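Local coordinates for DNA mismatch repair protein MutS (Thermus aquaticus, PDB 1EWQ) that binds mismatched DNA, probably carrying out the recognition step of mismatch repair, and has a weak ATPase activity, at residues 312-323 / 530-538. Residues are numbered along the deposited sequence; the frame is centred on the assembly and turned at random.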
ATOM      1  N   PHE C 312      18.077 -14.931  35.247  1.00 28.96           N
ATOM      2  CA  PHE C 312      17.693 -15.818  34.154  1.00 29.71           C
ATOM      3  C   PHE C 312      18.866 -16.028  33.201  1.00 29.92           C
ATOM      4  O   PHE C 312      18.878 -16.981  32.432  1.00 29.86           O
ATOM      5  CB  PHE C 312      16.491 -15.264  33.387  1.00 29.58           C
ATOM      6  CG  PHE C 312      15.162 -15.609  34.002  1.00 30.12           C
ATOM      7  CD1 PHE C 312      14.292 -14.608  34.421  1.00 30.05           C
ATOM      8  CD2 PHE C 312      14.769 -16.933  34.140  1.00 30.02           C
ATOM      9  CE1 PHE C 312      13.049 -14.920  34.965  1.00 30.21           C
ATOM     10  CE2 PHE C 312      13.524 -17.260  34.685  1.00 30.31           C
ATOM     11  CZ  PHE C 312      12.661 -16.249  35.098  1.00 30.20           C
ATOM     12  N   VAL C 313      19.846 -15.131  33.249  1.00 30.34           N
ATOM     13  CA  VAL C 313      21.015 -15.271  32.397  1.00 31.03           C
ATOM     14  C   VAL C 313      21.848 -16.430  32.932  1.00 31.70           C
ATOM     15  O   VAL C 313      22.399 -17.211  32.165  1.00 32.04           O
ATOM     16  CB  VAL C 313      21.877 -13.984  32.388  1.00 31.12           C
ATOM     17  CG1 VAL C 313      23.266 -14.286  31.831  1.00 30.82           C
ATOM     18  CG2 VAL C 313      21.199 -12.913  31.536  1.00 30.94           C
ATOM     19  N   ARG C 314      21.915 -16.550  34.252  1.00 32.27           N
ATOM     20  CA  ARG C 314      22.684 -17.616  34.887  1.00 33.41           C
ATOM     21  C   ARG C 314      21.959 -18.949  34.824  1.00 33.27           C
ATOM     22  O   ARG C 314      22.483 -19.917  34.281  1.00 33.77           O
ATOM     23  CB  ARG C 314      22.958 -17.284  36.352  1.00 34.41           C
ATOM     24  CG  ARG C 314      23.616 -15.946  36.560  1.00 36.57           C
ATOM     25  CD  ARG C 314      23.928 -15.728  38.028  1.00 38.28           C
ATOM     26  NE  ARG C 314      24.348 -14.356  38.286  1.00 39.72           N
ATOM     27  CZ  ARG C 314      24.716 -13.903  39.479  1.00 40.74           C
ATOM     28  NH1 ARG C 314      24.719 -14.721  40.530  1.00 41.48           N
ATOM     29  NH2 ARG C 314      25.071 -12.633  39.627  1.00 40.99           N
ATOM     30  N   GLU C 315      20.751 -18.988  35.375  1.00 32.86           N
ATOM     31  CA  GLU C 315      19.948 -20.203  35.405  1.00 32.32           C
ATOM     32  C   GLU C 315      19.356 -20.566  34.041  1.00 32.18           C
ATOM     33  O   GLU C 315      18.149 -20.452  33.824  1.00 31.71           O
ATOM     34  CB  GLU C 315      18.852 -20.027  36.451  1.00 32.39           C
ATOM     35  CG  GLU C 315      19.433 -19.742  37.816  1.00 32.34           C
ATOM     36  CD  GLU C 315      20.277 -20.908  38.312  1.00 32.89           C
ATOM     37  OE1 GLU C 315      21.167 -20.692  39.164  1.00 32.80           O
ATOM     38  OE2 GLU C 315      20.037 -22.048  37.851  1.00 32.48           O
ATOM     39  N   GLY C 316      20.223 -21.030  33.141  1.00 32.26           N
ATOM     40  CA  GLY C 316      19.817 -21.380  31.788  1.00 32.35           C
ATOM     41  C   GLY C 316      18.657 -22.347  31.660  1.00 32.77           C
ATOM     42  O   GLY C 316      17.703 -22.094  30.918  1.00 32.71           O
ATOM     43  N   ALA C 317      18.734 -23.459  32.384  1.00 32.74           N
ATOM     44  CA  ALA C 317      17.685 -24.467  32.337  1.00 32.74           C
ATOM     45  C   ALA C 317      16.334 -23.852  32.715  1.00 32.43           C
ATOM     46  O   ALA C 317      15.345 -24.010  32.003  1.00 32.68           O
ATOM     47  CB  ALA C 317      18.039 -25.632  33.283  1.00 32.67           C
ATOM     48  N   LEU C 318      16.303 -23.143  33.834  1.00 32.19           N
ATOM     49  CA  LEU C 318      15.084 -22.501  34.301  1.00 32.01           C
ATOM     50  C   LEU C 318      14.547 -21.503  33.275  1.00 31.76           C
ATOM     51  O   LEU C 318      13.339 -21.448  33.010  1.00 31.57           O
ATOM     52  CB  LEU C 318      15.356 -21.777  35.616  1.00 32.50           C
ATOM     53  CG  LEU C 318      14.177 -21.008  36.203  1.00 32.95           C
ATOM     54  CD1 LEU C 318      13.017 -21.970  36.486  1.00 32.99           C
ATOM     55  CD2 LEU C 318      14.623 -20.306  37.474  1.00 32.89           C
ATOM     56  N   ARG C 319      15.457 -20.717  32.706  1.00 30.90           N
ATOM     57  CA  ARG C 319      15.094 -19.720  31.712  1.00 30.32           C
ATOM     58  C   ARG C 319      14.419 -20.343  30.495  1.00 30.18           C
ATOM     59  O   ARG C 319      13.350 -19.898  30.072  1.00 30.13           O
ATOM     60  CB  ARG C 319      16.329 -18.944  31.245  1.00 29.51           C
ATOM     61  CG  ARG C 319      15.982 -17.806  30.285  1.00 29.51           C
ATOM     62  CD  ARG C 319      17.219 -17.169  29.674  1.00 28.81           C
ATOM     63  NE  ARG C 319      17.921 -18.084  28.781  1.00 28.24           N
ATOM     64  CZ  ARG C 319      19.155 -18.529  28.991  1.00 27.87           C
ATOM     65  NH1 ARG C 319      19.825 -18.144  30.068  1.00 27.67           N
ATOM     66  NH2 ARG C 319      19.721 -19.344  28.116  1.00 27.41           N
ATOM     67  N   GLU C 320      15.050 -21.364  29.920  1.00 30.00           N
ATOM     68  CA  GLU C 320      14.494 -22.015  28.739  1.00 29.77           C
ATOM     69  C   GLU C 320      13.214 -22.778  29.092  1.00 29.46           C
ATOM     70  O   GLU C 320      12.282 -22.864  28.282  1.00 29.65           O
ATOM     71  CB  GLU C 320      15.530 -22.965  28.119  1.00 29.88           C
ATOM     72  CG  GLU C 320      16.826 -22.279  27.661  1.00 29.77           C
ATOM     73  CD  GLU C 320      16.585 -21.222  26.592  1.00 29.95           C
ATOM     74  OE1 GLU C 320      15.645 -21.399  25.780  1.00 29.68           O
ATOM     75  OE2 GLU C 320      17.340 -20.226  26.559  1.00 29.47           O
ATOM     76  N   GLY C 321      13.172 -23.327  30.302  1.00 28.78           N
ATOM     77  CA  GLY C 321      11.998 -24.057  30.740  1.00 28.16           C
ATOM     78  C   GLY C 321      10.790 -23.143  30.827  1.00 28.05           C
ATOM     79  O   GLY C 321       9.709 -23.467  30.322  1.00 27.87           O
ATOM     80  N   VAL C 322      10.974 -21.996  31.470  1.00 27.74           N
ATOM     81  CA  VAL C 322       9.892 -21.027  31.614  1.00 27.87           C
ATOM     82  C   VAL C 322       9.413 -20.564  30.236  1.00 27.93           C
ATOM     83  O   VAL C 322       8.206 -20.520  29.976  1.00 28.20           O
ATOM     84  CB  VAL C 322      10.355 -19.815  32.462  1.00 27.97           C
ATOM     85  CG1 VAL C 322       9.378 -18.662  32.328  1.00 28.16           C
ATOM     86  CG2 VAL C 322      10.461 -20.231  33.918  1.00 27.90           C
ATOM     87  N   ARG C 323      10.360 -20.244  29.355  1.00 27.71           N
ATOM     88  CA  ARG C 323      10.048 -19.791  28.002  1.00 28.11           C
ATOM     89  C   ARG C 323       9.299 -20.868  27.201  1.00 28.41           C
ATOM     90  O   ARG C 323       8.410 -20.561  26.405  1.00 28.18           O
ATOM     91  CB  ARG C 323      11.344 -19.362  27.280  1.00 27.36           C
ATOM     92  CG  ARG C 323      11.945 -18.047  27.813  1.00 26.86           C
ATOM     93  CD  ARG C 323      13.332 -17.725  27.238  1.00 26.17           C
ATOM     94  NE  ARG C 323      13.335 -17.643  25.778  1.00 26.21           N
ATOM     95  CZ  ARG C 323      12.701 -16.710  25.070  1.00 26.21           C
ATOM     96  NH1 ARG C 323      12.006 -15.761  25.688  1.00 25.65           N
ATOM     97  NH2 ARG C 323      12.743 -16.737  23.742  1.00 25.61           N
ATOM     98  N   TYR C 530      11.654 -10.530  31.795  1.00 23.89           N
ATOM     99  CA  TYR C 530      12.963 -10.791  32.373  1.00 24.30           C
ATOM    100  C   TYR C 530      13.662 -11.953  31.667  1.00 24.57           C
ATOM    101  O   TYR C 530      14.845 -11.864  31.336  1.00 24.92           O
ATOM    102  CB  TYR C 530      12.816 -11.101  33.860  1.00 24.30           C
ATOM    103  CG  TYR C 530      12.329  -9.934  34.687  1.00 24.28           C
ATOM    104  CD1 TYR C 530      11.355 -10.110  35.674  1.00 23.97           C
ATOM    105  CD2 TYR C 530      12.880  -8.661  34.526  1.00 24.40           C
ATOM    106  CE1 TYR C 530      10.950  -9.043  36.478  1.00 24.62           C
ATOM    107  CE2 TYR C 530      12.483  -7.590  35.332  1.00 24.61           C
ATOM    108  CZ  TYR C 530      11.520  -7.788  36.303  1.00 24.54           C
ATOM    109  OH  TYR C 530      11.147  -6.735  37.112  1.00 25.39           O
ATOM    110  N   ALA C 531      12.933 -13.040  31.435  1.00 24.41           N
ATOM    111  CA  ALA C 531      13.514 -14.196  30.757  1.00 24.69           C
ATOM    112  C   ALA C 531      13.875 -13.826  29.317  1.00 24.87           C
ATOM    113  O   ALA C 531      14.898 -14.267  28.781  1.00 25.16           O
ATOM    114  CB  ALA C 531      12.532 -15.372  30.780  1.00 24.56           C
ATOM    115  N   ALA C 532      13.037 -12.995  28.699  1.00 24.68           N
ATOM    116  CA  ALA C 532      13.264 -12.550  27.326  1.00 24.21           C
ATOM    117  C   ALA C 532      14.504 -11.661  27.198  1.00 23.94           C
ATOM    118  O   ALA C 532      15.282 -11.799  26.253  1.00 23.60           O
ATOM    119  CB  ALA C 532      12.041 -11.808  26.809  1.00 23.70           C
ATOM    120  N   LEU C 533      14.677 -10.739  28.138  1.00 23.64           N
ATOM    121  CA  LEU C 533      15.831  -9.850  28.099  1.00 23.78           C
ATOM    122  C   LEU C 533      17.090 -10.663  28.377  1.00 23.81           C
ATOM    123  O   LEU C 533      18.167 -10.336  27.867  1.00 24.10           O
ATOM    124  CB  LEU C 533      15.686  -8.726  29.134  1.00 23.67           C
ATOM    125  CG  LEU C 533      14.563  -7.711  28.856  1.00 23.60           C
ATOM    126  CD1 LEU C 533      14.445  -6.714  29.996  1.00 23.41           C
ATOM    127  CD2 LEU C 533      14.858  -6.982  27.559  1.00 23.50           C
ATOM    128  N   ALA C 534      16.954 -11.722  29.180  1.00 23.13           N
ATOM    129  CA  ALA C 534      18.098 -12.575  29.487  1.00 22.83           C
ATOM    130  C   ALA C 534      18.450 -13.355  28.233  1.00 22.87           C
ATOM    131  O   ALA C 534      19.624 -13.541  27.921  1.00 23.15           O
ATOM    132  CB  ALA C 534      17.772 -13.544  30.636  1.00 22.08           C
ATOM    133  N   GLU C 535      17.420 -13.801  27.520  1.00 23.05           N
ATOM    134  CA  GLU C 535      17.584 -14.556  26.285  1.00 23.33           C
ATOM    135  C   GLU C 535      18.389 -13.743  25.271  1.00 23.83           C
ATOM    136  O   GLU C 535      19.341 -14.246  24.672  1.00 23.96           O
ATOM    137  CB  GLU C 535      16.216 -14.880  25.692  1.00 23.07           C
ATOM    138  CG  GLU C 535      16.205 -16.032  24.708  1.00 22.94           C
ATOM    139  CD  GLU C 535      16.415 -17.379  25.388  1.00 22.88           C
ATOM    140  OE1 GLU C 535      16.312 -17.440  26.628  1.00 22.89           O
ATOM    141  OE2 GLU C 535      16.673 -18.376  24.691  1.00 22.37           O
ATOM    142  N   VAL C 536      17.987 -12.490  25.075  1.00 23.61           N
ATOM    143  CA  VAL C 536      18.656 -11.594  24.144  1.00 23.91           C
ATOM    144  C   VAL C 536      20.092 -11.353  24.598  1.00 24.24           C
ATOM    145  O   VAL C 536      21.019 -11.352  23.793  1.00 23.87           O
ATOM    146  CB  VAL C 536      17.926 -10.221  24.065  1.00 24.32           C
ATOM    147  CG1 VAL C 536      18.829  -9.179  23.401  1.00 24.95           C
ATOM    148  CG2 VAL C 536      16.644 -10.362  23.282  1.00 24.05           C
ATOM    149  N   ALA C 537      20.258 -11.135  25.896  1.00 24.30           N
ATOM    150  CA  ALA C 537      21.574 -10.876  26.462  1.00 24.86           C
ATOM    151  C   ALA C 537      22.529 -12.050  26.195  1.00 25.40           C
ATOM    152  O   ALA C 537      23.687 -11.846  25.825  1.00 25.18           O
ATOM    153  CB  ALA C 537      21.448 -10.618  27.962  1.00 24.36           C
ATOM    154  N   VAL C 538      22.038 -13.274  26.377  1.00 25.51           N
ATOM    155  CA  VAL C 538      22.879 -14.447  26.154  1.00 26.24           C
ATOM    156  C   VAL C 538      23.193 -14.638  24.675  1.00 26.43           C
ATOM    157  O   VAL C 538      24.329 -14.912  24.305  1.00 26.42           O
ATOM    158  CB  VAL C 538      22.218 -15.749  26.693  1.00 25.84           C
ATOM    159  CG1 VAL C 538      23.069 -16.959  26.321  1.00 25.80           C
ATOM    160  CG2 VAL C 538      22.093 -15.674  28.195  1.00 25.90           C
TER
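Glu535 OE1 lies between two arginines of the facing helix: Arg319 NE donates to it at 2.8 Å, coming from above the carboxylate plane in a bent bond (N-H...O 132°), and Arg323 NE forms a second salt bridge at 3.1 Å. Arg323 lays its guanidinium against the Glu535 chain, with CG over one face toward the rim and the carboxylate plane tilted 24° from the guanidinium plane; Glu278 O takes a hydrogen bond from Arg323 NH1. Arg319 also grips Glu320 OE2 side-on through NE and NH2, while its NH1 reaches back to Phe312 O at 2.8 Å, so three groups fix the rotation of one guanidinium. Glu320 OE2 and Glu535 OE2 are only 2.7 Å apart, which suggests that one acid is protonated, and the arginines probably ease the crowding of charge. With CG pointing away from its own backbone N (chi1 -175°), the Arg319 side chain extends as a knob into the hole formed by Ala531, Ala534, Glu535 and Val538. Beside this network the contact is apolar. Ala531 CB sits over the centre of the Phe312 ring in a CH-pi contact of 4.0 Å, and Ala534 CB meets both Phe312 CB (3.5 Å) and Val313 CG2 (3.6 Å). Within the MutS domain III region, the C-terminal end of helix 299-314 and the following helix 316-326 thus both pack on helix 514-540, with helix 346-366 touching Leu318 and Val322 of the second helix.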